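Local coordinates for GTP cyclohydrolase 1 type 2 homolog (Staphylococcus aureus subsp. aureus, PDB 3LNL), which is of unknown function but, as a member of the NIF3 family, holds a dinuclear zinc centre and assembles into a capped, toroid-shaped hexamer, at residues B[62-67]-B[95-100]; B[45-50]-B[67-72]. The protein carries 2 engineered substitutions. One frame throughout, in Å; residues are numbered along the deposited sequence.

Contact 1: B[62-67]-B[95-100]; sequences YNTIIS and DINLIA
Asn97 turns its CG away from its own carbonyl carbon (chi1 -52°), and this swings the amide toward the 62-67 segment, where ND2 meets Asn63 O at 3.0 Å. That bond is bent, and the nitrogen stands above the carbonyl plane. The backbone N of Asn97 reaches the same oxygen from the opposite face, at 2.7 Å and almost straight, so one carbonyl is gripped twice by one residue just where the strands begin to pair. Asparagine suits this place because its short amide can reach the carbonyl of Asn63 with ND2 while OD1 accepts from Asp35 N. The amide of Asn63 lies alongside, its plane nearly perpendicular to that of Asn97. It bonds to Glu39 and Thr41, and a water joins its ND2 to Asp95 O.

Beyond this start, strands 64-67 and 97-100 run parallel. Ile65 donates to Asn97 O and accepts from Ile99 N, and Ser67 N closes the series on Ile99 O at 2.9 Å. On the face of Ile65 and Leu98, Leu98 has CG anti to its backbone N (chi1 176°), which sends CD1 across to Ile65 CG2 at 3.6 Å. Ile65 CD1 meets Ile96 CG2 at 3.9 Å. On the other face Thr64 CG2 approaches Ile99 CD1 at 4.1 Å. The beta-branched residues favour extended backbone and offer methyl groups to the layers above and below.

Helix 83-93 covers Ile65, Ile96 and Leu98 through Leu91, and ends in a Schellman motif with Asp95, at positive phi, as its C-prime residue. Helix 7-17 covers Thr64, Asn97 and Ile99 on the other face, where Ile66 packs on helix 336-350. Strand 43-46 continues the sheet beyond 64-67, and strand 30-32 beyond 97-100.

Contact 2: B[45-50]-B[67-72]; sequences TALDCT and SHHPLI. With ZN (zinc ion), chain G; ZN (zinc ion), chain F.
His69 ND1 donates to Asp48 OD1 at 2.9 Å, with the oxygen almost in the ring plane but the nitrogen above the carboxylate plane. Asp48 OD2 is hydrogen-bonded to His312 NE2 of a neighbouring subunit, at a subunit interface. Together with the NE2 bond to one zinc ion at 2.2 Å, the Asp48 bond helps to fix the ring's rotation. Leu47 completes the tight part: with CG anti to its backbone N (chi1 171°), it lays CD1 over a face of the His69 ring, a CH-pi contact 3.9 Å from the centroid, while the same methyl meets the His68 ring at its edge. A compact apolar branch thus serves both histidines. The backbones are joined by His68 N to Ala46 O and His69 N to Leu47 O.

Toward Cys49 the fit is looser: a water links Cys49 N to His69 O, and Leu71 CD1 only brushes Cys49 O at 3.5 Å. On the metal side, waters fill coordination positions, one of them bridging the ions. His68, its ND1 hydrogen-bonded to Met101 O, binds the second zinc through NE2 with Asp106 and Glu333, while His330 and Glu333 complete the protein ligands of the first: the dinuclear metal centre of this NIF3-family protein.

Contacts 1 and 2 lie side by side, their centres about 9 Å apart, and share Ser67, where strand 64-67 gives way to the metal-binding loop. Along the chain their segments alternate: 45-50, 62-67, 67-72, then 95-100. Strand 64-67 lies between 43-46 and 97-100 in a five-stranded mixed sheet, so contact 1 pairs it with one neighbour and contact 2 with the C-terminal end of the other. Ile66 O probably accepts a hydrogen bond from Ala46 N, and Leu98 CD2 packs on Leu71 CB at 3.5 Å. Strand 64-67 thus leads at its C-terminal end into His68 and His69, while the end of 43-46 supplies Leu47 and Asp48, which help to position them.

Contact 1: B[62-67]-B[95-100]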
loop_
_atom_site.group_PDB
_atom_site.type_symbol
_atom_site.label_atom_id
_atom_site.label_comp_id
_atom_site.label_asym_id
_atom_site.label_seq_id
_atom_site.Cartn_x
_atom_site.Cartn_y
_atom_site.Cartn_z
ATOM N N TYR B 62 -22.485 -39.729 11.600
ATOM C CA TYR B 62 -21.105 -39.254 11.557
ATOM C C TYR B 62 -20.981 -37.847 12.169
ATOM O O TYR B 62 -21.788 -36.974 11.846
ATOM C CB TYR B 62 -20.589 -39.220 10.127
ATOM C CG TYR B 62 -20.556 -40.566 9.406
ATOM C CD1 TYR B 62 -20.762 -41.777 10.071
ATOM C CD2 TYR B 62 -20.298 -40.611 8.059
ATOM C CE1 TYR B 62 -20.696 -43.014 9.398
ATOM C CE2 TYR B 62 -20.264 -41.827 7.370
ATOM C CZ TYR B 62 -20.445 -43.008 8.040
ATOM O OH TYR B 62 -20.397 -44.158 7.288
ATOM N N ASN B 63 -19.933 -37.618 12.979
ATOM C CA ASN B 63 -19.774 -36.328 13.650
ATOM C C ASN B 63 -18.635 -35.514 13.091
ATOM O O ASN B 63 -18.292 -34.477 13.666
ATOM C CB ASN B 63 -19.653 -36.492 15.172
ATOM C CG ASN B 63 -18.312 -37.049 15.580
ATOM O OD1 ASN B 63 -17.588 -37.529 14.732
ATOM N ND2 ASN B 63 -17.977 -36.995 16.875
ATOM N N THR B 64 -18.086 -35.925 11.949
ATOM C CA THR B 64 -16.960 -35.221 11.341
ATOM C C THR B 64 -17.157 -35.104 9.845
ATOM O O THR B 64 -17.427 -36.129 9.155
ATOM C CB THR B 64 -15.629 -35.947 11.644
ATOM O OG1 THR B 64 -15.511 -36.099 13.059
ATOM C CG2 THR B 64 -14.379 -35.185 11.087
ATOM N N ILE B 65 -17.025 -33.861 9.349
ATOM C CA ILE B 65 -17.087 -33.568 7.938
ATOM C C ILE B 65 -15.751 -32.981 7.577
ATOM O O ILE B 65 -15.277 -32.068 8.262
ATOM C CB ILE B 65 -18.249 -32.607 7.554
ATOM C CG1 ILE B 65 -19.583 -33.268 7.942
ATOM C CG2 ILE B 65 -18.231 -32.189 6.014
ATOM C CD1 ILE B 65 -20.823 -32.356 7.880
ATOM N N ILE B 66 -15.140 -33.524 6.517
ATOM C CA ILE B 66 -13.990 -32.899 5.895
ATOM C C ILE B 66 -14.390 -32.354 4.499
ATOM O O ILE B 66 -14.719 -33.125 3.585
ATOM C CB ILE B 66 -12.825 -33.878 5.699
ATOM C CG1 ILE B 66 -12.378 -34.498 7.016
ATOM C CG2 ILE B 66 -11.599 -33.075 5.053
ATOM C CD1 ILE B 66 -11.309 -35.599 6.871
ATOM N N SER B 67 -14.355 -31.036 4.339
ATOM C CA SER B 67 -14.685 -30.418 3.077
ATOM C C SER B 67 -13.413 -29.895 2.429
ATOM O O SER B 67 -12.394 -29.724 3.102
ATOM C CB SER B 67 -15.709 -29.271 3.265
ATOM O OG SER B 67 -15.107 -28.133 3.908
ATOM N N ASP B 95 -23.174 -31.030 17.443
ATOM C CA ASP B 95 -21.818 -31.479 17.766
ATOM C C ASP B 95 -21.125 -32.160 16.578
ATOM O O ASP B 95 -20.496 -33.203 16.721
ATOM C CB ASP B 95 -21.860 -32.389 18.991
ATOM C CG ASP B 95 -22.275 -31.623 20.248
ATOM O OD1 ASP B 95 -23.367 -31.854 20.722
ATOM O OD2 ASP B 95 -21.523 -30.755 20.704
ATOM N N ILE B 96 -21.257 -31.542 15.399
ATOM C CA ILE B 96 -20.557 -31.967 14.227
ATOM C C ILE B 96 -19.322 -31.078 14.052
ATOM O O ILE B 96 -19.363 -29.828 14.175
ATOM C CB ILE B 96 -21.414 -31.863 12.951
ATOM C CG1 ILE B 96 -22.809 -32.491 13.132
ATOM C CG2 ILE B 96 -20.656 -32.489 11.764
ATOM C CD1 ILE B 96 -22.860 -33.957 13.214
ATOM N N ASN B 97 -18.210 -31.738 13.792
ATOM C CA ASN B 97 -16.958 -31.101 13.563
ATOM C C ASN B 97 -16.688 -30.979 12.058
ATOM O O ASN B 97 -16.908 -31.927 11.308
ATOM C CB ASN B 97 -15.844 -31.943 14.189
ATOM C CG ASN B 97 -16.106 -32.282 15.614
ATOM O OD1 ASN B 97 -15.948 -31.433 16.480
ATOM N ND2 ASN B 97 -16.511 -33.533 15.879
ATOM N N LEU B 98 -16.143 -29.840 11.645
ATOM C CA LEU B 98 -15.896 -29.532 10.250
ATOM C C LEU B 98 -14.436 -29.146 10.089
ATOM O O LEU B 98 -13.991 -28.153 10.665
ATOM C CB LEU B 98 -16.805 -28.377 9.754
ATOM C CG LEU B 98 -16.517 -27.944 8.293
ATOM C CD1 LEU B 98 -16.785 -29.137 7.284
ATOM C CD2 LEU B 98 -17.294 -26.697 7.879
ATOM N N ILE B 99 -13.734 -29.903 9.264
ATOM C CA ILE B 99 -12.339 -29.626 8.916
ATOM C C ILE B 99 -12.270 -29.271 7.426
ATOM O O ILE B 99 -12.930 -29.904 6.610
ATOM C CB ILE B 99 -11.475 -30.917 9.153
ATOM C CG1 ILE B 99 -11.471 -31.279 10.657
ATOM C CG2 ILE B 99 -10.049 -30.795 8.507
ATOM C CD1 ILE B 99 -11.046 -32.813 10.951
ATOM N N ALA B 100 -11.495 -28.245 7.089
ATOM C CA ALA B 100 -11.301 -27.858 5.729
ATOM C C ALA B 100 -9.885 -28.246 5.303
ATOM O O ALA B 100 -8.878 -27.839 5.925
ATOM C CB ALA B 100 -11.460 -26.315 5.539
HETATM O O HOH W 1 -20.061 -35.547 18.324
#

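Contact 2: B[45-50]-B[67-72]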
loop_
_atom_site.group_PDB
_atom_site.type_symbol
_atom_site.label_atom_id
_atom_site.label_comp_id
_atom_site.label_asym_id
_atom_site.label_seq_id
_atom_site.Cartn_x
_atom_site.Cartn_y
_atom_site.Cartn_z
ATOM N N THR B 45 -16.785 -37.006 3.607
ATOM C CA THR B 45 -16.086 -36.039 2.735
ATOM C C THR B 45 -17.034 -35.249 1.809
ATOM O O THR B 45 -18.077 -35.756 1.391
ATOM C CB THR B 45 -14.980 -36.716 1.892
ATOM O OG1 THR B 45 -15.579 -37.571 0.886
ATOM C CG2 THR B 45 -14.013 -37.516 2.807
ATOM N N ALA B 46 -16.667 -33.986 1.535
ATOM C CA ALA B 46 -17.541 -33.071 0.846
ATOM C C ALA B 46 -16.684 -32.058 0.062
ATOM O O ALA B 46 -15.526 -31.828 0.439
ATOM C CB ALA B 46 -18.428 -32.356 1.860
ATOM N N LEU B 47 -17.250 -31.468 -1.002
ATOM C CA LEU B 47 -16.598 -30.342 -1.646
ATOM C C LEU B 47 -16.950 -29.067 -0.875
ATOM O O LEU B 47 -16.056 -28.338 -0.381
ATOM C CB LEU B 47 -17.018 -30.239 -3.134
ATOM C CG LEU B 47 -16.622 -29.013 -3.933
ATOM C CD1 LEU B 47 -15.069 -28.888 -3.922
ATOM C CD2 LEU B 47 -17.175 -29.047 -5.390
ATOM N N ASP B 48 -18.246 -28.797 -0.778
ATOM C CA ASP B 48 -18.804 -27.692 -0.049
ATOM C C ASP B 48 -19.698 -28.312 1.024
ATOM O O ASP B 48 -20.512 -29.212 0.715
ATOM C CB ASP B 48 -19.688 -26.820 -0.942
ATOM C CG ASP B 48 -18.857 -25.935 -1.884
ATOM O OD1 ASP B 48 -18.123 -25.092 -1.370
ATOM O OD2 ASP B 48 -18.991 -26.068 -3.105
ATOM N N CYS B 49 -19.560 -27.795 2.249
ATOM C CA CYS B 49 -20.383 -28.262 3.386
ATOM C C CYS B 49 -21.690 -27.482 3.405
ATOM O O CYS B 49 -21.782 -26.458 4.073
ATOM C CB CYS B 49 -19.664 -28.042 4.684
ATOM S SG CYS B 49 -20.619 -28.732 6.084
ATOM N N THR B 50 -22.662 -27.910 2.581
ATOM C CA THR B 50 -23.952 -27.252 2.502
ATOM C C THR B 50 -24.858 -27.813 3.616
ATOM O O THR B 50 -24.496 -28.814 4.320
ATOM C CB THR B 50 -24.631 -27.537 1.172
ATOM O OG1 THR B 50 -24.934 -28.930 1.103
ATOM C CG2 THR B 50 -23.714 -27.115 -0.022
ATOM N N SER B 67 -14.355 -31.036 4.339
ATOM C CA SER B 67 -14.685 -30.418 3.077
ATOM C C SER B 67 -13.413 -29.895 2.429
ATOM O O SER B 67 -12.394 -29.724 3.102
ATOM C CB SER B 67 -15.709 -29.271 3.265
ATOM O OG SER B 67 -15.107 -28.133 3.908
ATOM N N HIS B 68 -13.474 -29.681 1.115
ATOM C CA HIS B 68 -12.412 -29.001 0.417
ATOM C C HIS B 68 -12.538 -27.492 0.651
ATOM O O HIS B 68 -11.625 -26.854 1.174
ATOM C CB HIS B 68 -12.443 -29.309 -1.073
ATOM C CG HIS B 68 -11.330 -28.687 -1.843
ATOM N ND1 HIS B 68 -10.025 -28.695 -1.407
ATOM C CD2 HIS B 68 -11.323 -28.032 -3.025
ATOM C CE1 HIS B 68 -9.258 -28.127 -2.320
ATOM N NE2 HIS B 68 -10.031 -27.606 -3.260
ATOM N N HIS B 69 -13.695 -26.937 0.334
ATOM C CA HIS B 69 -13.891 -25.514 0.458
ATOM C C HIS B 69 -14.177 -25.170 1.926
ATOM O O HIS B 69 -14.976 -25.852 2.576
ATOM C CB HIS B 69 -15.011 -25.031 -0.421
ATOM C CG HIS B 69 -14.700 -25.101 -1.889
ATOM N ND1 HIS B 69 -15.681 -25.281 -2.843
ATOM C CD2 HIS B 69 -13.532 -25.032 -2.558
ATOM C CE1 HIS B 69 -15.121 -25.302 -4.040
ATOM N NE2 HIS B 69 -13.829 -25.070 -3.906
ATOM N N PRO B 70 -13.570 -24.107 2.430
ATOM C CA PRO B 70 -13.767 -23.734 3.830
ATOM C C PRO B 70 -15.117 -23.028 3.988
ATOM O O PRO B 70 -15.404 -22.028 3.341
ATOM C CB PRO B 70 -12.569 -22.800 4.114
ATOM C CG PRO B 70 -12.183 -22.274 2.821
ATOM C CD PRO B 70 -12.541 -23.284 1.790
ATOM N N LEU B 71 -15.961 -23.541 4.870
ATOM C CA LEU B 71 -17.277 -22.977 5.060
ATOM C C LEU B 71 -17.143 -21.565 5.638
ATOM O O LEU B 71 -17.989 -20.699 5.378
ATOM C CB LEU B 71 -18.069 -23.855 6.010
ATOM C CG LEU B 71 -19.506 -23.480 6.361
ATOM C CD1 LEU B 71 -20.398 -23.442 5.072
ATOM C CD2 LEU B 71 -20.072 -24.419 7.420
ATOM N N ILE B 72 -16.126 -21.375 6.467
ATOM C CA ILE B 72 -15.782 -20.038 6.978
ATOM C C ILE B 72 -14.524 -19.651 6.258
ATOM O O ILE B 72 -13.519 -20.351 6.350
ATOM C CB ILE B 72 -15.552 -20.005 8.489
ATOM C CG1 ILE B 72 -16.826 -20.417 9.228
ATOM C CG2 ILE B 72 -15.079 -18.539 8.965
ATOM C CD1 ILE B 72 -16.592 -20.691 10.750
HETATM ZN ZN ZN G . -9.328 -26.423 -4.999
HETATM ZN ZN ZN F . -12.269 -24.517 -5.396
HETATM O O HOH W 2 -17.771 -25.679 2.702
HETATM O O HOH W 3 -12.430 -22.507 -4.414
HETATM O O HOH W 4 -10.790 -23.428 -6.654
HETATM O O HOH W 5 -10.442 -24.812 -4.276
HETATM O O HOH W 6 -8.994 -24.867 -6.508
#